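PDB 2D5W: peptide ABC transporter, peptide-binding protein from Thermus thermophilus, which binds oligopeptides, here a pentapeptide, and probably delivers them to an ABC transporter for uptake into the cell. Local coordinates for residues 213-218 with 222-227; 37-42 with 245-250; 16-21 with 25-30; 6-11 with 558-563. One frame throughout, in Å; residues are numbered along the deposited sequence.

Contact 1: residues 213-218 with 222-227; sequences FKLKRW and NSIEME
R217 and E225 face each other as a hydrogen-bonded pair of an antiparallel beta hairpin, and their side chains rise from the same side of the sheet. The arginine chain bends at chi3 (66°) and turns its NH2 back onto E225 OE2, 2.6 Å away. That oxygen lies near the guanidinium plane, but the nitrogen meets it from above the carboxylate, the planes standing 64° apart and the N-H angle bent to 132°. On the other sheet side the contact is CH-pi: I224 CG1 sits over the face of the W218 five-membered ring, 3.7 Å from its centroid, while the indole NE1 bonds to E15. K216 and R217 both face E225 in a classic beta bulge: E225 O accepts from K216 N at 2.8 Å and R217 N at 3.2 Å. A leucine in place of E225 would probably leave the R217 guanidinium without its charged mate. Water links L215 O to E227 OE2. K214 and K216 amines lie near E227 without touching its carboxylate, probably adding diffuse attraction.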
loop_
_atom_site.group_PDB
_atom_site.type_symbol
_atom_site.label_atom_id
_atom_site.label_comp_id
_atom_site.label_asym_id
_atom_site.label_seq_id
_atom_site.Cartn_x
_atom_site.Cartn_y
_atom_site.Cartn_z
ATOM N N PHE A 213 0.287 -11.423 -18.417
ATOM C CA PHE A 213 1.609 -11.103 -18.952
ATOM C C PHE A 213 2.692 -11.783 -18.125
ATOM O O PHE A 213 2.465 -12.177 -16.975
ATOM C CB PHE A 213 1.830 -9.582 -18.955
ATOM C CG PHE A 213 0.882 -8.844 -19.857
ATOM C CD1 PHE A 213 1.173 -8.662 -21.213
ATOM C CD2 PHE A 213 -0.348 -8.411 -19.376
ATOM C CE1 PHE A 213 0.240 -8.067 -22.072
ATOM C CE2 PHE A 213 -1.281 -7.816 -20.229
ATOM C CZ PHE A 213 -0.987 -7.648 -21.577
ATOM N N LYS A 214 3.861 -11.948 -18.733
ATOM C CA LYS A 214 5.009 -12.550 -18.069
ATOM C C LYS A 214 6.177 -11.596 -18.265
ATOM O O LYS A 214 6.177 -10.780 -19.190
ATOM C CB LYS A 214 5.325 -13.927 -18.663
ATOM C CG LYS A 214 5.584 -13.944 -20.160
ATOM C CD LYS A 214 5.852 -15.366 -20.642
ATOM C CE LYS A 214 6.065 -15.424 -22.145
ATOM N NZ LYS A 214 6.443 -16.798 -22.577
ATOM N N LEU A 215 7.175 -11.683 -17.398
ATOM C CA LEU A 215 8.309 -10.785 -17.511
ATOM C C LEU A 215 9.179 -11.075 -18.723
ATOM O O LEU A 215 9.414 -12.233 -19.069
ATOM C CB LEU A 215 9.173 -10.868 -16.251
ATOM C CG LEU A 215 10.377 -9.919 -16.212
ATOM C CD1 LEU A 215 9.893 -8.495 -15.999
ATOM C CD2 LEU A 215 11.330 -10.329 -15.093
ATOM N N LYS A 216 9.627 -10.010 -19.382
ATOM C CA LYS A 216 10.551 -10.133 -20.504
ATOM C C LYS A 216 11.901 -9.712 -19.915
ATOM O O LYS A 216 12.848 -10.494 -19.897
ATOM C CB LYS A 216 10.157 -9.205 -21.656
ATOM C CG LYS A 216 11.141 -9.209 -22.820
ATOM C CD LYS A 216 11.276 -10.589 -23.436
ATOM C CE LYS A 216 12.238 -10.569 -24.612
ATOM N NZ LYS A 216 11.795 -9.607 -25.659
ATOM N N ARG A 217 11.980 -8.482 -19.412
ATOM C CA ARG A 217 13.212 -8.001 -18.794
ATOM C C ARG A 217 12.981 -6.800 -17.888
ATOM O O ARG A 217 12.066 -6.001 -18.105
ATOM C CB ARG A 217 14.244 -7.622 -19.862
ATOM C CG ARG A 217 13.850 -6.431 -20.715
ATOM C CD ARG A 217 14.973 -6.034 -21.667
ATOM N NE ARG A 217 15.236 -7.052 -22.678
ATOM C CZ ARG A 217 14.417 -7.341 -23.686
ATOM N NH1 ARG A 217 14.746 -8.285 -24.557
ATOM N NH2 ARG A 217 13.275 -6.683 -23.829
ATOM N N TRP A 218 13.821 -6.690 -16.864
ATOM C CA TRP A 218 13.776 -5.568 -15.937
ATOM C C TRP A 218 15.098 -4.822 -16.123
ATOM O O TRP A 218 16.172 -5.382 -15.902
ATOM C CB TRP A 218 13.657 -6.064 -14.494
ATOM C CG TRP A 218 13.528 -4.984 -13.434
ATOM C CD1 TRP A 218 13.543 -3.625 -13.614
ATOM C CD2 TRP A 218 13.363 -5.199 -12.031
ATOM N NE1 TRP A 218 13.393 -2.984 -12.403
ATOM C CE2 TRP A 218 13.281 -3.927 -11.415
ATOM C CE3 TRP A 218 13.276 -6.347 -11.231
ATOM C CZ2 TRP A 218 13.117 -3.773 -10.036
ATOM C CZ3 TRP A 218 13.113 -6.195 -9.860
ATOM C CH2 TRP A 218 13.036 -4.914 -9.276
ATOM N N ASN A 222 15.194 2.018 -15.023
ATOM C CA ASN A 222 14.630 2.487 -16.279
ATOM C C ASN A 222 13.265 1.930 -16.668
ATOM O O ASN A 222 12.342 2.694 -16.950
ATOM C CB ASN A 222 15.632 2.212 -17.408
ATOM C CG ASN A 222 15.131 2.670 -18.763
ATOM O OD1 ASN A 222 14.256 2.046 -19.360
ATOM N ND2 ASN A 222 15.687 3.772 -19.255
ATOM N N SER A 223 13.114 0.609 -16.674
ATOM C CA SER A 223 11.852 0.035 -17.111
ATOM C C SER A 223 11.672 -1.433 -16.779
ATOM O O SER A 223 12.626 -2.140 -16.466
ATOM C CB SER A 223 11.749 0.181 -18.630
ATOM O OG SER A 223 12.834 -0.493 -19.255
ATOM N N ILE A 224 10.422 -1.874 -16.854
ATOM C CA ILE A 224 10.061 -3.274 -16.665
ATOM C C ILE A 224 9.234 -3.609 -17.907
ATOM O O ILE A 224 8.196 -2.989 -18.167
ATOM C CB ILE A 224 9.242 -3.503 -15.375
ATOM C CG1 ILE A 224 10.186 -3.473 -14.166
ATOM C CG2 ILE A 224 8.503 -4.840 -15.446
ATOM C CD1 ILE A 224 9.490 -3.487 -12.823
ATOM N N GLU A 225 9.720 -4.566 -18.689
ATOM C CA GLU A 225 9.052 -4.966 -19.919
ATOM C C GLU A 225 8.419 -6.334 -19.751
ATOM O O GLU A 225 9.066 -7.275 -19.292
ATOM C CB GLU A 225 10.060 -5.003 -21.069
ATOM C CG GLU A 225 10.932 -3.759 -21.171
ATOM C CD GLU A 225 11.906 -3.825 -22.334
ATOM O OE1 GLU A 225 12.824 -2.981 -22.387
ATOM O OE2 GLU A 225 11.750 -4.715 -23.195
ATOM N N MET A 226 7.156 -6.438 -20.146
ATOM C CA MET A 226 6.397 -7.675 -20.033
ATOM C C MET A 226 5.793 -8.026 -21.390
ATOM O O MET A 226 5.578 -7.153 -22.232
ATOM C CB MET A 226 5.286 -7.496 -18.991
ATOM C CG MET A 226 5.805 -7.022 -17.630
ATOM S SD MET A 226 4.533 -6.668 -16.400
ATOM C CE MET A 226 4.093 -4.991 -16.850
ATOM N N GLU A 227 5.532 -9.311 -21.602
ATOM C CA GLU A 227 4.936 -9.764 -22.850
ATOM C C GLU A 227 3.766 -10.684 -22.525
ATOM O O GLU A 227 3.691 -11.245 -21.430
ATOM C CB GLU A 227 5.973 -10.493 -23.708
ATOM C CG GLU A 227 6.543 -11.743 -23.074
ATOM C CD GLU A 227 7.468 -12.494 -24.008
ATOM O OE1 GLU A 227 7.037 -12.822 -25.133
ATOM O OE2 GLU A 227 8.622 -12.761 -23.618
HETATM O O HOH W 1 9.726 -13.706 -21.427
#

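Contact 2: residues 37-42 with 245-250; sequences EQYLFA and QKVVYR
An offset edge-to-face aromatic pair, Y39 with Y249, joins helix 31-40 to strand 246-251 in a buried layer between helix and sheet. CG of Y39 stands anti to the carbonyl carbon (chi1 -69°), which points the ring at the strand. The edge of Y249 points at the face of Y39, with the planes at 80° and the centroids 6.0 Å apart. Its leading atoms, Y249 OH and CE2, lie 3.5 and 4.1 Å from Y39 CE1. On the same side of the ring but by its other flank, V247 CG1 lies 4.2 Å from Y39 CE2. One water lies 2.7 Å from Y39 OH and 2.8 Å from Y249 OH, donating to the latter, which also bonds to E35. An alanine at Y39 would probably open a gap before V247 and Y249 and deprive the bridging water of one of its partners. Around the pair, F213 and M226 of the hairpin strands and I10 of strand 7-12 place the Y39 ring over several strands of the mixed sheet.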
loop_
_atom_site.group_PDB
_atom_site.type_symbol
_atom_site.label_atom_id
_atom_site.label_comp_id
_atom_site.label_asym_id
_atom_site.label_seq_id
_atom_site.Cartn_x
_atom_site.Cartn_y
_atom_site.Cartn_z
ATOM N N GLU A 37 2.436 -5.976 -10.474
ATOM C CA GLU A 37 2.231 -7.404 -10.317
ATOM C C GLU A 37 0.860 -7.907 -10.738
ATOM O O GLU A 37 0.687 -9.105 -10.939
ATOM C CB GLU A 37 2.582 -7.828 -8.894
ATOM C CG GLU A 37 4.091 -7.806 -8.687
ATOM C CD GLU A 37 4.528 -8.292 -7.331
ATOM O OE1 GLU A 37 5.757 -8.380 -7.110
ATOM O OE2 GLU A 37 3.655 -8.580 -6.487
ATOM N N GLN A 38 -0.118 -7.016 -10.887
ATOM C CA GLN A 38 -1.430 -7.464 -11.350
ATOM C C GLN A 38 -1.271 -8.012 -12.766
ATOM O O GLN A 38 -1.959 -8.956 -13.159
ATOM C CB GLN A 38 -2.425 -6.315 -11.405
ATOM C CG GLN A 38 -2.801 -5.710 -10.085
ATOM C CD GLN A 38 -3.726 -4.544 -10.305
ATOM O OE1 GLN A 38 -4.918 -4.609 -10.006
ATOM N NE2 GLN A 38 -3.187 -3.475 -10.871
ATOM N N TYR A 39 -0.372 -7.408 -13.536
ATOM C CA TYR A 39 -0.135 -7.845 -14.904
ATOM C C TYR A 39 0.551 -9.206 -14.951
ATOM O O TYR A 39 0.328 -9.993 -15.873
ATOM C CB TYR A 39 0.739 -6.827 -15.652
ATOM C CG TYR A 39 0.057 -5.506 -15.923
ATOM C CD1 TYR A 39 -0.067 -4.537 -14.926
ATOM C CD2 TYR A 39 -0.510 -5.244 -17.170
ATOM C CE1 TYR A 39 -0.746 -3.339 -15.167
ATOM C CE2 TYR A 39 -1.190 -4.055 -17.421
ATOM C CZ TYR A 39 -1.307 -3.109 -16.417
ATOM O OH TYR A 39 -2.003 -1.949 -16.671
ATOM N N LEU A 40 1.365 -9.474 -13.934
ATOM C CA LEU A 40 2.163 -10.694 -13.847
ATOM C C LEU A 40 1.581 -11.855 -13.050
ATOM O O LEU A 40 1.947 -13.012 -13.279
ATOM C CB LEU A 40 3.529 -10.345 -13.254
ATOM C CG LEU A 40 4.382 -9.330 -14.015
ATOM C CD1 LEU A 40 5.559 -8.902 -13.156
ATOM C CD2 LEU A 40 4.858 -9.938 -15.328
ATOM N N PHE A 41 0.694 -11.547 -12.109
ATOM C CA PHE A 41 0.093 -12.561 -11.251
ATOM C C PHE A 41 -1.393 -12.291 -11.094
ATOM O O PHE A 41 -1.794 -11.204 -10.682
ATOM C CB PHE A 41 0.777 -12.546 -9.882
ATOM C CG PHE A 41 2.228 -12.935 -9.931
ATOM C CD1 PHE A 41 2.598 -14.277 -9.961
ATOM C CD2 PHE A 41 3.220 -11.967 -10.010
ATOM C CE1 PHE A 41 3.938 -14.651 -10.075
ATOM C CE2 PHE A 41 4.563 -12.331 -10.125
ATOM C CZ PHE A 41 4.921 -13.677 -10.158
ATOM N N ALA A 42 -2.211 -13.283 -11.422
ATOM C CA ALA A 42 -3.655 -13.131 -11.330
ATOM C C ALA A 42 -4.224 -13.773 -10.073
ATOM O O ALA A 42 -3.744 -14.807 -9.611
ATOM C CB ALA A 42 -4.318 -13.730 -12.563
ATOM N N GLN A 245 0.038 -6.825 -26.637
ATOM C CA GLN A 245 0.931 -7.973 -26.535
ATOM C C GLN A 245 2.188 -7.693 -25.731
ATOM O O GLN A 245 2.923 -8.616 -25.373
ATOM C CB GLN A 245 1.313 -8.450 -27.938
ATOM C CG GLN A 245 0.123 -8.875 -28.795
ATOM C CD GLN A 245 -0.676 -10.002 -28.168
ATOM O OE1 GLN A 245 -0.129 -11.052 -27.826
ATOM N NE2 GLN A 245 -1.977 -9.791 -28.014
ATOM N N LYS A 246 2.436 -6.417 -25.466
ATOM C CA LYS A 246 3.595 -5.995 -24.696
ATOM C C LYS A 246 3.182 -4.836 -23.807
ATOM O O LYS A 246 2.421 -3.966 -24.231
ATOM C CB LYS A 246 4.723 -5.530 -25.622
ATOM C CG LYS A 246 5.378 -6.631 -26.435
ATOM C CD LYS A 246 6.571 -6.092 -27.211
ATOM C CE LYS A 246 7.271 -7.190 -27.994
ATOM N NZ LYS A 246 8.439 -6.663 -28.755
ATOM N N VAL A 247 3.673 -4.844 -22.572
ATOM C CA VAL A 247 3.401 -3.779 -21.613
ATOM C C VAL A 247 4.744 -3.366 -21.041
ATOM O O VAL A 247 5.509 -4.207 -20.559
ATOM C CB VAL A 247 2.505 -4.247 -20.446
ATOM C CG1 VAL A 247 2.321 -3.108 -19.445
ATOM C CG2 VAL A 247 1.156 -4.718 -20.971
ATOM N N VAL A 248 5.040 -2.076 -21.105
ATOM C CA VAL A 248 6.295 -1.568 -20.585
ATOM C C VAL A 248 6.059 -0.438 -19.599
ATOM O O VAL A 248 5.377 0.541 -19.914
ATOM C CB VAL A 248 7.201 -1.020 -21.715
ATOM C CG1 VAL A 248 8.477 -0.425 -21.125
ATOM C CG2 VAL A 248 7.535 -2.125 -22.699
ATOM N N TYR A 249 6.596 -0.596 -18.396
ATOM C CA TYR A 249 6.517 0.448 -17.384
ATOM C C TYR A 249 7.816 1.235 -17.504
ATOM O O TYR A 249 8.902 0.652 -17.493
ATOM C CB TYR A 249 6.427 -0.152 -15.982
ATOM C CG TYR A 249 5.023 -0.275 -15.447
ATOM C CD1 TYR A 249 4.523 0.649 -14.525
ATOM C CD2 TYR A 249 4.189 -1.315 -15.858
ATOM C CE1 TYR A 249 3.233 0.537 -14.025
ATOM C CE2 TYR A 249 2.898 -1.433 -15.365
ATOM C CZ TYR A 249 2.424 -0.508 -14.451
ATOM O OH TYR A 249 1.144 -0.642 -13.968
ATOM N N ARG A 250 7.698 2.550 -17.652
ATOM C CA ARG A 250 8.851 3.439 -17.741
ATOM C C ARG A 250 8.887 4.227 -16.442
ATOM O O ARG A 250 7.881 4.802 -16.029
ATOM C CB ARG A 250 8.714 4.395 -18.925
ATOM C CG ARG A 250 9.066 3.779 -20.266
ATOM C CD ARG A 250 8.967 4.816 -21.371
ATOM N NE ARG A 250 9.802 5.983 -21.102
ATOM C CZ ARG A 250 9.749 7.115 -21.798
ATOM N NH1 ARG A 250 10.545 8.129 -21.485
ATOM N NH2 ARG A 250 8.894 7.233 -22.806
HETATM O O HOH W 2 -1.506 -0.032 -14.815
#

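Contact 3: residues 16-21 with 25-30; sequences PRVLAG and RVISNQ
I27 and S28 lie against V18 where two parts of the long loop between strand 7-12 and helix 31-40 come together. I27 is first to touch: its CG2 approaches V18 CG2 to 4.0 Å, the two side chains crossing at about a right angle, and L194 of helix 182-194 packs on both. S28 follows, bringing its CB to the same V18 methyl, also at 4.0 Å. With chi1 at 171°, its OG turns away from its own N and forward along the chain, where it accepts from Q30 N at 3.2 Å, the bond that defines an ST turn. N29, next in order, packs on the backbone of the bound peptide instead of the opposite segment. Q30, at the N-cap position of helix 31-40, then reaches back with its side-chain amide. OE1 receives R17 N at 2.9 Å and S28 OG at 2.6 Å, both in the carbonyl plane on lone pairs, with C=O...donor angles of 135° and 112°. NE2 completes the grip through E15 O and S443 OG. One buried amide is therefore held by both its oxygen and its nitrogen, which should fix its flip and tie the turn ahead of the helix to R17.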
loop_
_atom_site.group_PDB
_atom_site.type_symbol
_atom_site.label_atom_id
_atom_site.label_comp_id
_atom_site.label_asym_id
_atom_site.label_seq_id
_atom_site.Cartn_x
_atom_site.Cartn_y
_atom_site.Cartn_z
ATOM N N PRO A 16 9.654 -0.480 -8.321
ATOM C CA PRO A 16 9.703 -1.515 -7.282
ATOM C C PRO A 16 11.149 -1.805 -6.887
ATOM O O PRO A 16 12.033 -1.834 -7.740
ATOM C CB PRO A 16 9.070 -2.725 -7.964
ATOM C CG PRO A 16 8.167 -2.121 -8.994
ATOM C CD PRO A 16 8.980 -0.975 -9.534
ATOM N N ARG A 17 11.394 -2.020 -5.599
ATOM C CA ARG A 17 12.745 -2.343 -5.152
ATOM C C ARG A 17 13.046 -3.803 -5.502
ATOM O O ARG A 17 14.175 -4.146 -5.852
ATOM C CB ARG A 17 12.872 -2.111 -3.647
ATOM C CG ARG A 17 14.246 -2.456 -3.063
ATOM C CD ARG A 17 15.394 -1.796 -3.826
ATOM N NE ARG A 17 16.701 -2.079 -3.228
ATOM C CZ ARG A 17 17.198 -1.446 -2.170
ATOM N NH1 ARG A 17 18.393 -1.778 -1.697
ATOM N NH2 ARG A 17 16.510 -0.472 -1.589
ATOM N N VAL A 18 12.025 -4.649 -5.384
ATOM C CA VAL A 18 12.103 -6.073 -5.718
ATOM C C VAL A 18 10.792 -6.411 -6.420
ATOM O O VAL A 18 9.838 -5.627 -6.360
ATOM C CB VAL A 18 12.275 -6.980 -4.464
ATOM C CG1 VAL A 18 13.632 -6.732 -3.830
ATOM C CG2 VAL A 18 11.159 -6.729 -3.468
ATOM N N LEU A 19 10.731 -7.571 -7.068
ATOM C CA LEU A 19 9.536 -7.933 -7.813
ATOM C C LEU A 19 9.303 -9.435 -7.906
ATOM O O LEU A 19 10.253 -10.221 -7.891
ATOM C CB LEU A 19 9.655 -7.370 -9.233
ATOM C CG LEU A 19 8.473 -7.457 -10.199
ATOM C CD1 LEU A 19 7.427 -6.425 -9.811
ATOM C CD2 LEU A 19 8.953 -7.206 -11.627
ATOM N N ALA A 20 8.029 -9.812 -7.987
ATOM C CA ALA A 20 7.598 -11.198 -8.172
ATOM C C ALA A 20 7.814 -12.228 -7.067
ATOM O O ALA A 20 6.853 -12.848 -6.613
ATOM C CB ALA A 20 8.188 -11.727 -9.487
ATOM N N GLY A 21 9.061 -12.432 -6.659
ATOM C CA GLY A 21 9.354 -13.425 -5.635
ATOM C C GLY A 21 9.012 -13.051 -4.205
ATOM O O GLY A 21 8.885 -13.926 -3.347
ATOM N N ARG A 25 5.188 -9.736 0.348
ATOM C CA ARG A 25 5.457 -8.300 0.394
ATOM C C ARG A 25 6.188 -7.850 1.650
ATOM O O ARG A 25 5.996 -6.722 2.119
ATOM C CB ARG A 25 4.140 -7.529 0.249
ATOM C CG ARG A 25 3.364 -7.929 -0.999
ATOM C CD ARG A 25 1.982 -7.302 -1.056
ATOM N NE ARG A 25 1.278 -7.694 -2.274
ATOM C CZ ARG A 25 0.046 -7.303 -2.589
ATOM N NH1 ARG A 25 -0.631 -6.507 -1.773
ATOM N NH2 ARG A 25 -0.507 -7.707 -3.725
ATOM N N VAL A 26 7.049 -8.716 2.178
ATOM C CA VAL A 26 7.783 -8.384 3.391
ATOM C C VAL A 26 8.985 -7.478 3.137
ATOM O O VAL A 26 9.392 -6.738 4.030
ATOM C CB VAL A 26 8.247 -9.655 4.143
ATOM C CG1 VAL A 26 7.052 -10.567 4.398
ATOM C CG2 VAL A 26 9.319 -10.378 3.353
ATOM N N ILE A 27 9.552 -7.530 1.930
ATOM C CA ILE A 27 10.688 -6.672 1.597
ATOM C C ILE A 27 10.157 -5.337 1.082
ATOM O O ILE A 27 10.644 -4.273 1.467
ATOM C CB ILE A 27 11.598 -7.313 0.533
ATOM C CG1 ILE A 27 12.184 -8.617 1.084
ATOM C CG2 ILE A 27 12.713 -6.345 0.145
ATOM C CD1 ILE A 27 13.146 -9.318 0.155
ATOM N N SER A 28 9.163 -5.397 0.201
ATOM C CA SER A 28 8.542 -4.191 -0.327
ATOM C C SER A 28 7.046 -4.364 -0.482
ATOM O O SER A 28 6.572 -5.360 -1.039
ATOM C CB SER A 28 9.108 -3.803 -1.689
ATOM O OG SER A 28 8.324 -2.749 -2.232
ATOM N N ASN A 29 6.306 -3.383 0.014
ATOM C CA ASN A 29 4.863 -3.385 -0.105
ATOM C C ASN A 29 4.459 -2.121 -0.874
ATOM O O ASN A 29 3.356 -1.607 -0.721
ATOM C CB ASN A 29 4.213 -3.421 1.278
ATOM C CG ASN A 29 2.720 -3.615 1.202
ATOM O OD1 ASN A 29 2.226 -4.361 0.359
ATOM N ND2 ASN A 29 1.991 -2.953 2.092
ATOM N N GLN A 30 5.374 -1.630 -1.705
ATOM C CA GLN A 30 5.128 -0.443 -2.521
ATOM C C GLN A 30 3.885 -0.602 -3.379
ATOM O O GLN A 30 3.659 -1.658 -3.975
ATOM C CB GLN A 30 6.294 -0.200 -3.474
ATOM C CG GLN A 30 7.564 0.328 -2.856
ATOM C CD GLN A 30 8.730 0.136 -3.797
ATOM O OE1 GLN A 30 9.217 -0.981 -3.978
ATOM N NE2 GLN A 30 9.171 1.217 -4.427
#

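Contact 4: residues 6-11 with 558-563; sequences NSLVIG and KGLVNY
L8 and L560 each hold CG opposite their own backbone N (chi1 171° and -175°), which sends both isobutyl groups into the space between the two segments. There they cross at about a right angle, with L8 CD1 and L560 CD2 3.7 Å apart. Y563 has a similar first torsion (-173°), and its ring extends toward strand 7-12. L8 CD2 reaches Y563 CD1 only loosely, at 4.4 Å. I10 comes closer: its CD1 is 4.0 Å from Y563 CE1, its CG2 3.8 Å from the phenol OH, and the two side chains approach obliquely.

Topologically, the contact brings a late part of the chain onto the first strand. Strand 7-12 lies inside the five-strand mixed sheet, parallel to both 246-251 and 269-270, while 560-561 belongs to a separate two-strand antiparallel sheet with 583-584. L8 and I10, two residues apart on a strand, present their side chains to the same side of the mixed sheet, where L560 and Y563 meet them. No hydrogen bond crosses between the segments, so dispersion and apolar burial account for their direct association. The polar end of Y563 is satisfied elsewhere, its hydroxyl bonding to T270 O on 269-270, one of the two outermost strands. A269 packs against both L560 and Y563, and Y39 of helix 31-40 also touches the Y563 ring.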
loop_
_atom_site.group_PDB
_atom_site.type_symbol
_atom_site.label_atom_id
_atom_site.label_comp_id
_atom_site.label_asym_id
_atom_site.label_seq_id
_atom_site.Cartn_x
_atom_site.Cartn_y
_atom_site.Cartn_z
ATOM N N ASN A 6 0.993 -2.709 -31.240
ATOM C CA ASN A 6 0.092 -3.320 -30.269
ATOM C C ASN A 6 0.735 -3.450 -28.890
ATOM O O ASN A 6 0.805 -4.543 -28.318
ATOM C CB ASN A 6 -0.352 -4.694 -30.776
ATOM C CG ASN A 6 -1.661 -5.136 -30.175
ATOM O OD1 ASN A 6 -2.277 -4.401 -29.405
ATOM N ND2 ASN A 6 -2.103 -6.338 -30.525
ATOM N N SER A 7 1.196 -2.323 -28.357
ATOM C CA SER A 7 1.837 -2.298 -27.050
ATOM C C SER A 7 1.230 -1.233 -26.144
ATOM O O SER A 7 0.448 -0.389 -26.587
ATOM C CB SER A 7 3.335 -2.034 -27.202
ATOM O OG SER A 7 3.568 -0.766 -27.791
ATOM N N LEU A 8 1.613 -1.283 -24.872
ATOM C CA LEU A 8 1.130 -0.350 -23.860
ATOM C C LEU A 8 2.280 0.156 -22.993
ATOM O O LEU A 8 2.895 -0.619 -22.257
ATOM C CB LEU A 8 0.096 -1.045 -22.972
ATOM C CG LEU A 8 -0.377 -0.306 -21.717
ATOM C CD1 LEU A 8 -1.062 0.993 -22.103
ATOM C CD2 LEU A 8 -1.321 -1.195 -20.929
ATOM N N VAL A 9 2.575 1.449 -23.087
ATOM C CA VAL A 9 3.641 2.050 -22.294
ATOM C C VAL A 9 2.998 2.830 -21.152
ATOM O O VAL A 9 2.200 3.746 -21.379
ATOM C CB VAL A 9 4.511 3.004 -23.147
ATOM C CG1 VAL A 9 5.551 3.692 -22.271
ATOM C CG2 VAL A 9 5.193 2.225 -24.262
ATOM N N ILE A 10 3.345 2.449 -19.928
ATOM C CA ILE A 10 2.807 3.072 -18.726
ATOM C C ILE A 10 3.895 3.845 -17.993
ATOM O O ILE A 10 4.978 3.319 -17.740
ATOM C CB ILE A 10 2.221 1.998 -17.782
ATOM C CG1 ILE A 10 1.119 1.221 -18.509
ATOM C CG2 ILE A 10 1.685 2.643 -16.518
ATOM C CD1 ILE A 10 0.630 -0.008 -17.766
ATOM N N GLY A 11 3.603 5.098 -17.656
ATOM C CA GLY A 11 4.569 5.919 -16.951
ATOM C C GLY A 11 4.350 5.932 -15.451
ATOM O O GLY A 11 3.218 6.075 -14.978
ATOM N N LYS A 558 -6.055 8.519 -26.274
ATOM C CA LYS A 558 -7.316 8.216 -26.926
ATOM C C LYS A 558 -7.145 6.934 -27.725
ATOM O O LYS A 558 -6.100 6.701 -28.332
ATOM C CB LYS A 558 -7.741 9.385 -27.819
ATOM C CG LYS A 558 -8.129 10.609 -26.997
ATOM C CD LYS A 558 -8.555 11.788 -27.843
ATOM C CE LYS A 558 -8.999 12.943 -26.957
ATOM N NZ LYS A 558 -10.230 12.632 -26.168
ATOM N N GLY A 559 -8.164 6.084 -27.685
ATOM C CA GLY A 559 -8.101 4.823 -28.401
ATOM C C GLY A 559 -7.830 3.633 -27.492
ATOM O O GLY A 559 -8.134 2.498 -27.851
ATOM N N LEU A 560 -7.259 3.883 -26.316
ATOM C CA LEU A 560 -6.965 2.807 -25.371
ATOM C C LEU A 560 -8.197 2.557 -24.517
ATOM O O LEU A 560 -8.677 3.461 -23.841
ATOM C CB LEU A 560 -5.790 3.188 -24.461
ATOM C CG LEU A 560 -5.325 2.072 -23.514
ATOM C CD1 LEU A 560 -4.642 0.972 -24.317
ATOM C CD2 LEU A 560 -4.365 2.632 -22.475
ATOM N N VAL A 561 -8.716 1.335 -24.544
ATOM C CA VAL A 561 -9.895 1.030 -23.749
ATOM C C VAL A 561 -9.657 0.011 -22.646
ATOM O O VAL A 561 -8.735 -0.816 -22.710
ATOM C CB VAL A 561 -11.079 0.540 -24.624
ATOM C CG1 VAL A 561 -11.571 1.675 -25.507
ATOM C CG2 VAL A 561 -10.660 -0.656 -25.456
ATOM N N ASN A 562 -10.514 0.110 -21.634
ATOM C CA ASN A 562 -10.524 -0.746 -20.461
ATOM C C ASN A 562 -9.414 -0.501 -19.440
ATOM O O ASN A 562 -9.279 -1.251 -18.474
ATOM C CB ASN A 562 -10.588 -2.215 -20.889
ATOM C CG ASN A 562 -11.829 -2.511 -21.712
ATOM O OD1 ASN A 562 -12.878 -1.898 -21.503
ATOM N ND2 ASN A 562 -11.720 -3.449 -22.645
ATOM N N TYR A 563 -8.630 0.553 -19.657
ATOM C CA TYR A 563 -7.581 0.940 -18.710
ATOM C C TYR A 563 -8.358 1.887 -17.799
ATOM O O TYR A 563 -8.305 3.110 -17.956
ATOM C CB TYR A 563 -6.456 1.696 -19.421
ATOM C CG TYR A 563 -5.261 1.970 -18.532
ATOM C CD1 TYR A 563 -4.230 1.038 -18.414
ATOM C CD2 TYR A 563 -5.183 3.136 -17.772
ATOM C CE1 TYR A 563 -3.149 1.260 -17.559
ATOM C CE2 TYR A 563 -4.110 3.368 -16.913
ATOM C CZ TYR A 563 -3.099 2.427 -16.810
ATOM O OH TYR A 563 -2.046 2.645 -15.952
#

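How the contacts relate
From the N terminus, strand 7-12 opens the widest loop, which contact 4 closes only at 558-563; the other three contacts are nested within it. Contact 3 closes first, a short loop ahead of helix 31-40. That helix then opens contact 2, which returns at strand 246-251 and encloses the hairpin of contact 1. None of the loops cross. In the mixed sheet the order runs 213-219, 223-228, 246-251, 7-12, so contacts 1, 2 and 4 reach successive strands: M226 N bonds to V247 O, and R250 N to I10 O. Contact 3 lies off the sheet but touches contact 1 through W218 against P16, and contact 2 through E37 to A20.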